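Local coordinates for protein demethyldecarbamoylnovobiocin O-methyltransferase (Streptomyces caeruleus, PDB 2WK1) that transfers a methyl group from S-adenosyl-L-methionine to the 4-hydroxyl of the noviose sugar, the penultimate step in making the antibiotic novobiocin, at residues T84-G87 against I88-E92; N93-Q96 against C97-V101; L123-G126 against I127-H131. All coordinates share one frame; numbering follows the deposited sequence.

Interaction 1: residues T84-G87 against I88-E92; sequences TMIG and IKRLE. With SAH (S-adenosyl-L-homocysteine), chain B.
Ile86 and Arg90 meet where the loop holding the cofactor product turns into helix 87-103. The carbonyl O of Ile86 sits over the centre of one face of the Arg90 guanidinium, 3.1 Å from CZ, so it touches the flat group from above and receives no N-H from it. Two waters provide the polar link instead: one joins Met85 O to Arg90 NH1 at the guanidinium edge, the other joins Ile86 O to Arg90 N. On the apolar side, Ile86 CD1 packs 3.8 Å from Leu91 CD2, the two side chains crossing at about a right angle, while Thr84 CG2 meets Leu91 CD1 tip to tip. A backbone bond of the helix joins Leu91 N to Gly87 O at 3.0 Å.

Thr84 OG1, lying trans to its backbone N (chi1 -177°), accepts from Ile86 N at 3.1 Å and donates to OXT of S-adenosyl-L-homocysteine at 2.6 Å. Met85 N reaches the other carboxylate oxygen, O, at 2.9 Å. Farther out, Asp272 and Asp243 form salt bridges with Arg90 NE and NH1. One threonine hydroxyl thus caps the turn and grips the ligand carboxylate, consistent with a coupling between the shape of the helix entrance and cofactor binding.

Interaction 2: residues N93-Q96 against C97-V101; sequences NIRQ and CVEDV
Two successive turns in the middle of helix 87-103 show how an amphipathic helix divides its work between a polar flank and a buried one. On the polar flank Arg95 and Glu99, one turn apart, form an i to i+4 salt bridge. Its direct bond, Arg95 NE to Glu99 OE1, is weak at 3.4 Å, and the guanidinium and carboxylate planes stand 73° apart, so the groups do not pair as two flat faces or in a shared plane. The arginine chain runs extended from CG to NE, with the carboxylate at the guanidinium edge. A water there accepts from Arg95 NH2 at 2.6 Å and donates to Glu99 OE2; a second water donates to both Gln96 OE1 and Glu99 OE1. Asp40 is the stronger partner of Arg95, through NH1, and His131 is that of Glu99.

On the buried flank the packing between Ile94 and Val98 is apolar: their CG2 atoms lie side by side, 4.0 Å apart, pointing the same way. Beneath them the backbone bonds run from Cys97 N to Asn93 O and from Val98 N to Ile94 O, the latter at 2.9 Å. With two waters bridging and both groups bonded again outside the turn, the carboxylate is probably stabilised as an anion by this network rather than by the long direct bond alone.

Interaction 3: residues L123-G126 against I127-H131; sequences LMRG and ILRAH
Leu123 and Ile127 slant across one another on one side of helix 119-130, Leu123 CG lying 3.8 Å from Ile127 CD1. The isoleucine keeps CG1 beside its own backbone N (chi1 -62°), which carries the branch back over the preceding turn until CG1 stands 3.2 Å from Leu123 O. That same carbonyl accepts from Ile127 N at 2.8 Å.

Arg125 points another way. Its chain bends at chi2 (65°), turning the guanidinium forward along the helix, toward the next turn, so that NH1 comes 3.6 Å from Leu128 CB, the two side chains meeting at about a right angle. NH2 makes the salt bridge with Asp188, while NH1 lies against that leucine carbon. The remaining backbone bonds, including Ala130 N to Gly126 O at 2.8 Å, carry the helix to its end, and His131 is the first residue to leave helical geometry.

This helix is the crossover of the beta-alpha-beta unit between strands 109-113 and 138-142. Met124, Arg125 and Leu128 pack on Val138 of the second strand, Leu123 and Ile127 face helices 35-47 and 87-103, and Arg129 touches Leu37 of the second subunit.

Interactions 1 and 2 follow one another along helix 87-103, and interaction 3 lies on the neighbouring helix 119-130. Interaction 1 is buried and mixes ligand, water and charge at the helix entrance; interaction 2 is half buried, with its charges on the outer flank; interaction 3 is mostly buried and largely apolar, reaching the dimer partner at its far end. The helices interlock through side chains: Val98 CG1 meets Ile127 CG2 at 3.6 Å, and Ile94 of interaction 2 touches both Ile86 and Met124. A probable hydrogen bond between His131 NE2 and Glu99 OE2, 2.8 Å long, adds a polar tie between interactions 2 and 3.

Interaction 1: residues T84-G87 against I88-E92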
loop_
_atom_site.group_PDB
_atom_site.type_symbol
_atom_site.label_atom_id
_atom_site.label_comp_id
_atom_site.label_asym_id
_atom_site.label_seq_id
_atom_site.Cartn_x
_atom_site.Cartn_y
_atom_site.Cartn_z
ATOM N N THR A 84 -5.279 8.081 -6.156
ATOM C CA THR A 84 -6.622 8.462 -6.563
ATOM C C THR A 84 -7.193 9.454 -5.571
ATOM O O THR A 84 -6.851 9.419 -4.384
ATOM C CB THR A 84 -7.572 7.244 -6.656
ATOM O OG1 THR A 84 -8.856 7.632 -7.126
ATOM C CG2 THR A 84 -7.728 6.537 -5.323
ATOM N N MET A 85 -8.064 10.317 -6.090
ATOM C CA MET A 85 -8.828 11.244 -5.257
ATOM C C MET A 85 -10.250 10.780 -4.967
ATOM O O MET A 85 -10.985 11.480 -4.272
ATOM C CB MET A 85 -8.866 12.665 -5.861
ATOM C CG MET A 85 -9.589 12.714 -7.180
ATOM S SD MET A 85 -9.799 14.360 -7.863
ATOM C CE MET A 85 -8.145 14.682 -8.460
ATOM N N ILE A 86 -10.662 9.625 -5.490
ATOM C CA ILE A 86 -12.091 9.288 -5.456
ATOM C C ILE A 86 -12.552 8.754 -4.115
ATOM O O ILE A 86 -13.751 8.691 -3.866
ATOM C CB ILE A 86 -12.506 8.352 -6.598
ATOM C CG1 ILE A 86 -11.995 6.914 -6.400
ATOM C CG2 ILE A 86 -12.049 8.921 -7.934
ATOM C CD1 ILE A 86 -12.450 5.946 -7.501
ATOM N N GLY A 87 -11.619 8.353 -3.254
ATOM C CA GLY A 87 -11.978 7.886 -1.931
ATOM C C GLY A 87 -12.328 6.420 -1.840
ATOM O O GLY A 87 -12.541 5.744 -2.849
ATOM N N ILE A 88 -12.478 5.953 -0.610
ATOM C CA ILE A 88 -12.720 4.540 -0.367
ATOM C C ILE A 88 -14.071 4.057 -0.926
ATOM O O ILE A 88 -14.150 2.984 -1.533
ATOM C CB ILE A 88 -12.627 4.200 1.143
ATOM C CG1 ILE A 88 -11.206 4.465 1.679
ATOM C CG2 ILE A 88 -13.077 2.775 1.434
ATOM C CD1 ILE A 88 -10.097 3.585 1.160
ATOM N N LYS A 89 -15.152 4.814 -0.699
ATOM C CA LYS A 89 -16.456 4.353 -1.150
ATOM C C LYS A 89 -16.526 4.234 -2.682
ATOM O O LYS A 89 -17.084 3.278 -3.207
ATOM C CB LYS A 89 -17.568 5.231 -0.615
ATOM C CG LYS A 89 -17.764 5.081 0.905
ATOM C CD LYS A 89 -18.910 5.917 1.440
ATOM C CE LYS A 89 -19.096 5.801 2.946
ATOM N NZ LYS A 89 -20.372 6.505 3.325
ATOM N N ARG A 90 -15.974 5.205 -3.407
ATOM C CA ARG A 90 -15.973 5.110 -4.853
ATOM C C ARG A 90 -15.014 4.010 -5.363
ATOM O O ARG A 90 -15.299 3.384 -6.385
ATOM C CB ARG A 90 -15.755 6.463 -5.536
ATOM C CG ARG A 90 -17.060 7.218 -5.770
ATOM C CD ARG A 90 -16.874 8.667 -6.229
ATOM N NE ARG A 90 -16.646 9.545 -5.105
ATOM C CZ ARG A 90 -15.870 10.628 -5.101
ATOM N NH1 ARG A 90 -15.174 10.994 -6.157
ATOM N NH2 ARG A 90 -15.756 11.330 -3.995
ATOM N N LEU A 91 -13.912 3.762 -4.663
ATOM C CA LEU A 91 -13.067 2.600 -5.027
ATOM C C LEU A 91 -13.807 1.286 -4.797
ATOM O O LEU A 91 -13.746 0.383 -5.618
ATOM C CB LEU A 91 -11.745 2.621 -4.244
ATOM C CG LEU A 91 -10.707 3.661 -4.658
ATOM C CD1 LEU A 91 -9.655 3.825 -3.554
ATOM C CD2 LEU A 91 -10.048 3.351 -6.000
ATOM N N GLU A 92 -14.510 1.192 -3.667
ATOM C CA GLU A 92 -15.298 0.002 -3.398
ATOM C C GLU A 92 -16.385 -0.221 -4.457
ATOM O O GLU A 92 -16.658 -1.352 -4.837
ATOM C CB GLU A 92 -15.895 0.021 -1.975
ATOM C CG GLU A 92 -14.839 -0.176 -0.884
ATOM C CD GLU A 92 -15.315 0.068 0.564
ATOM O OE1 GLU A 92 -16.298 0.828 0.793
ATOM O OE2 GLU A 92 -14.645 -0.463 1.491
HETATM N N SAH B . -10.460 9.413 -11.685
HETATM C CA SAH B . -9.322 10.182 -11.075
HETATM C CB SAH B . -9.681 11.667 -10.986
HETATM C CG SAH B . -9.866 12.337 -12.341
HETATM S SD SAH B . -9.510 14.097 -12.260
HETATM C C SAH B . -8.898 9.558 -9.775
HETATM O O SAH B . -8.287 10.230 -8.935
HETATM O OXT SAH B . -9.081 8.361 -9.604
HETATM C "C5'" SAH B . -10.142 14.658 -13.853
HETATM C "C4'" SAH B . -9.294 14.147 -15.039
HETATM O "O4'" SAH B . -10.052 14.349 -16.256
HETATM C "C3'" SAH B . -7.940 14.836 -15.211
HETATM O "O3'" SAH B . -6.854 13.892 -15.231
HETATM C "C2'" SAH B . -8.100 15.576 -16.557
HETATM O "O2'" SAH B . -6.903 15.693 -17.329
HETATM C "C1'" SAH B . -9.145 14.733 -17.295
HETATM N N9 SAH B . -9.977 15.414 -18.290
HETATM C C8 SAH B . -11.073 16.165 -18.010
HETATM N N7 SAH B . -11.698 16.543 -19.152
HETATM C C5 SAH B . -10.995 15.996 -20.175
HETATM C C6 SAH B . -11.138 15.954 -21.609
HETATM N N6 SAH B . -12.133 16.597 -22.196
HETATM N N1 SAH B . -10.242 15.254 -22.313
HETATM C C2 SAH B . -9.251 14.563 -21.721
HETATM N N3 SAH B . -9.038 14.544 -20.401
HETATM C C4 SAH B . -9.901 15.223 -19.616
HETATM O O HOH W 1 -13.031 12.972 -5.892
HETATM O O HOH W 2 -15.514 7.698 -2.063
#

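Interaction 2: residues N93-Q96 against C97-V101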
loop_
_atom_site.group_PDB
_atom_site.type_symbol
_atom_site.label_atom_id
_atom_site.label_comp_id
_atom_site.label_asym_id
_atom_site.label_seq_id
_atom_site.Cartn_x
_atom_site.Cartn_y
_atom_site.Cartn_z
ATOM N N ASN A 93 -16.984 0.866 -4.949
ATOM C CA ASN A 93 -17.941 0.763 -6.050
ATOM C C ASN A 93 -17.323 0.186 -7.316
ATOM O O ASN A 93 -17.927 -0.639 -7.989
ATOM C CB ASN A 93 -18.562 2.139 -6.308
ATOM C CG ASN A 93 -19.378 2.192 -7.588
ATOM O OD1 ASN A 93 -18.890 2.714 -8.593
ATOM N ND2 ASN A 93 -20.584 1.628 -7.572
ATOM N N ILE A 94 -16.120 0.637 -7.664
ATOM C CA ILE A 94 -15.417 0.048 -8.815
ATOM C C ILE A 94 -15.245 -1.452 -8.602
ATOM O O ILE A 94 -15.519 -2.260 -9.489
ATOM C CB ILE A 94 -14.033 0.671 -9.035
ATOM C CG1 ILE A 94 -14.178 2.098 -9.485
ATOM C CG2 ILE A 94 -13.210 -0.127 -10.084
ATOM C CD1 ILE A 94 -12.838 2.859 -9.536
ATOM N N ARG A 95 -14.769 -1.835 -7.418
ATOM C CA ARG A 95 -14.572 -3.245 -7.132
ATOM C C ARG A 95 -15.861 -4.047 -7.282
ATOM O O ARG A 95 -15.855 -5.129 -7.876
ATOM C CB ARG A 95 -13.944 -3.436 -5.759
ATOM C CG ARG A 95 -13.642 -4.893 -5.449
ATOM C CD ARG A 95 -13.187 -5.073 -4.096
ATOM N NE ARG A 95 -13.027 -6.453 -3.730
ATOM C CZ ARG A 95 -12.503 -6.810 -2.564
ATOM N NH1 ARG A 95 -12.118 -5.876 -1.701
ATOM N NH2 ARG A 95 -12.331 -8.092 -2.296
ATOM N N GLN A 96 -16.943 -3.535 -6.705
ATOM C CA GLN A 96 -18.203 -4.256 -6.786
ATOM C C GLN A 96 -18.681 -4.404 -8.235
ATOM O O GLN A 96 -19.133 -5.478 -8.647
ATOM C CB GLN A 96 -19.260 -3.568 -5.923
ATOM C CG GLN A 96 -18.994 -3.586 -4.404
ATOM C CD GLN A 96 -19.059 -4.934 -3.704
ATOM O OE1 GLN A 96 -18.084 -5.694 -3.689
ATOM N NE2 GLN A 96 -20.181 -5.189 -3.023
ATOM N N CYS A 97 -18.603 -3.335 -9.015
ATOM C CA CYS A 97 -19.050 -3.398 -10.407
ATOM C C CYS A 97 -18.182 -4.328 -11.243
ATOM O O CYS A 97 -18.706 -5.118 -12.024
ATOM C CB CYS A 97 -19.090 -1.987 -11.021
ATOM S SG CYS A 97 -20.366 -0.905 -10.382
ATOM N N VAL A 98 -16.866 -4.203 -11.104
ATOM C CA VAL A 98 -15.980 -5.042 -11.905
ATOM C C VAL A 98 -16.121 -6.509 -11.482
ATOM O O VAL A 98 -16.196 -7.393 -12.345
ATOM C CB VAL A 98 -14.508 -4.588 -11.834
ATOM C CG1 VAL A 98 -13.601 -5.551 -12.608
ATOM C CG2 VAL A 98 -14.360 -3.164 -12.391
ATOM N N GLU A 99 -16.177 -6.780 -10.179
ATOM C CA GLU A 99 -16.390 -8.185 -9.769
ATOM C C GLU A 99 -17.727 -8.722 -10.264
ATOM O O GLU A 99 -17.825 -9.913 -10.576
ATOM C CB GLU A 99 -16.194 -8.386 -8.271
ATOM C CG GLU A 99 -14.733 -8.187 -7.880
ATOM C CD GLU A 99 -14.405 -8.519 -6.458
ATOM O OE1 GLU A 99 -15.256 -8.321 -5.571
ATOM O OE2 GLU A 99 -13.284 -8.990 -6.232
ATOM N N ASP A 100 -18.760 -7.883 -10.316
ATOM C CA ASP A 100 -20.073 -8.356 -10.787
ATOM C C ASP A 100 -20.029 -8.688 -12.280
ATOM O O ASP A 100 -20.573 -9.710 -12.720
ATOM C CB ASP A 100 -21.177 -7.328 -10.512
ATOM C CG ASP A 100 -22.557 -7.894 -10.774
ATOM O OD1 ASP A 100 -22.927 -8.864 -10.072
ATOM O OD2 ASP A 100 -23.257 -7.377 -11.658
ATOM N N VAL A 101 -19.363 -7.858 -13.089
ATOM C CA VAL A 101 -19.264 -8.158 -14.523
ATOM C C VAL A 101 -18.430 -9.419 -14.771
ATOM O O VAL A 101 -18.738 -10.215 -15.672
ATOM C CB VAL A 101 -18.820 -6.960 -15.415
ATOM C CG1 VAL A 101 -19.769 -5.792 -15.261
ATOM C CG2 VAL A 101 -17.405 -6.551 -15.206
HETATM O O HOH W 3 -12.670 -10.135 -3.899
HETATM O O HOH W 4 -17.859 -7.728 -5.056
#

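Interaction 3: residues L123-G126 against I127-H131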
loop_
_atom_site.group_PDB
_atom_site.type_symbol
_atom_site.label_atom_id
_atom_site.label_comp_id
_atom_site.label_asym_id
_atom_site.label_seq_id
_atom_site.Cartn_x
_atom_site.Cartn_y
_atom_site.Cartn_z
ATOM N N LEU A 123 -6.625 0.122 -9.861
ATOM C CA LEU A 123 -7.533 -0.819 -9.230
ATOM C C LEU A 123 -8.209 -1.744 -10.235
ATOM O O LEU A 123 -8.278 -2.958 -10.016
ATOM C CB LEU A 123 -8.588 -0.090 -8.373
ATOM C CG LEU A 123 -9.581 -1.044 -7.657
ATOM C CD1 LEU A 123 -8.913 -1.966 -6.682
ATOM C CD2 LEU A 123 -10.713 -0.273 -6.969
ATOM N N MET A 124 -8.725 -1.184 -11.320
ATOM C CA MET A 124 -9.364 -2.025 -12.338
ATOM C C MET A 124 -8.416 -3.120 -12.813
ATOM O O MET A 124 -8.803 -4.279 -12.935
ATOM C CB MET A 124 -9.816 -1.166 -13.503
ATOM C CG MET A 124 -10.942 -0.223 -13.162
ATOM S SD MET A 124 -11.404 0.751 -14.666
ATOM C CE MET A 124 -12.767 1.728 -13.993
ATOM N N ARG A 125 -7.165 -2.764 -13.112
ATOM C CA ARG A 125 -6.224 -3.772 -13.554
ATOM C C ARG A 125 -5.921 -4.782 -12.457
ATOM O O ARG A 125 -5.783 -5.970 -12.729
ATOM C CB ARG A 125 -4.925 -3.126 -14.052
ATOM C CG ARG A 125 -3.857 -4.107 -14.511
ATOM C CD ARG A 125 -4.260 -4.888 -15.723
ATOM N NE ARG A 125 -3.389 -6.023 -16.058
ATOM C CZ ARG A 125 -3.610 -7.277 -15.691
ATOM N NH1 ARG A 125 -4.615 -7.576 -14.911
ATOM N NH2 ARG A 125 -2.850 -8.252 -16.162
ATOM N N GLY A 126 -5.827 -4.315 -11.218
ATOM C CA GLY A 126 -5.610 -5.219 -10.091
ATOM C C GLY A 126 -6.732 -6.207 -9.869
ATOM O O GLY A 126 -6.470 -7.341 -9.512
ATOM N N ILE A 127 -7.977 -5.791 -10.077
ATOM C CA ILE A 127 -9.105 -6.700 -9.916
ATOM C C ILE A 127 -9.001 -7.797 -10.976
ATOM O O ILE A 127 -9.205 -8.974 -10.686
ATOM C CB ILE A 127 -10.436 -5.956 -10.005
ATOM C CG1 ILE A 127 -10.594 -4.919 -8.887
ATOM C CG2 ILE A 127 -11.579 -6.962 -9.960
ATOM C CD1 ILE A 127 -11.620 -3.830 -9.224
ATOM N N LEU A 128 -8.672 -7.415 -12.210
ATOM C CA LEU A 128 -8.484 -8.419 -13.253
ATOM C C LEU A 128 -7.382 -9.409 -12.833
ATOM O O LEU A 128 -7.522 -10.619 -12.985
ATOM C CB LEU A 128 -8.145 -7.795 -14.597
ATOM C CG LEU A 128 -9.225 -6.898 -15.215
ATOM C CD1 LEU A 128 -8.749 -6.350 -16.558
ATOM C CD2 LEU A 128 -10.583 -7.598 -15.382
ATOM N N ARG A 129 -6.278 -8.899 -12.318
ATOM C CA ARG A 129 -5.163 -9.748 -11.889
ATOM C C ARG A 129 -5.577 -10.695 -10.768
ATOM O O ARG A 129 -5.232 -11.889 -10.788
ATOM C CB ARG A 129 -3.981 -8.870 -11.467
ATOM C CG ARG A 129 -2.718 -9.618 -11.046
ATOM C CD ARG A 129 -1.737 -9.715 -12.150
ATOM N NE ARG A 129 -0.496 -10.345 -11.714
ATOM C CZ ARG A 129 -0.311 -11.657 -11.578
ATOM N NH1 ARG A 129 -1.294 -12.514 -11.796
ATOM N NH2 ARG A 129 0.877 -12.114 -11.186
ATOM N N ALA A 130 -6.344 -10.172 -9.805
ATOM C CA ALA A 130 -6.765 -10.960 -8.656
ATOM C C ALA A 130 -7.601 -12.142 -9.081
ATOM O O ALA A 130 -7.579 -13.181 -8.410
ATOM C CB ALA A 130 -7.568 -10.098 -7.685
ATOM N N HIS A 131 -8.350 -11.988 -10.173
ATOM C CA HIS A 131 -9.240 -13.035 -10.649
ATOM C C HIS A 131 -8.678 -13.786 -11.841
ATOM O O HIS A 131 -9.397 -14.556 -12.473
ATOM C CB HIS A 131 -10.610 -12.426 -10.949
ATOM C CG HIS A 131 -11.323 -11.955 -9.723
ATOM N ND1 HIS A 131 -12.042 -12.810 -8.905
ATOM C CD2 HIS A 131 -11.438 -10.727 -9.179
ATOM C CE1 HIS A 131 -12.554 -12.117 -7.901
ATOM N NE2 HIS A 131 -12.192 -10.849 -8.037
#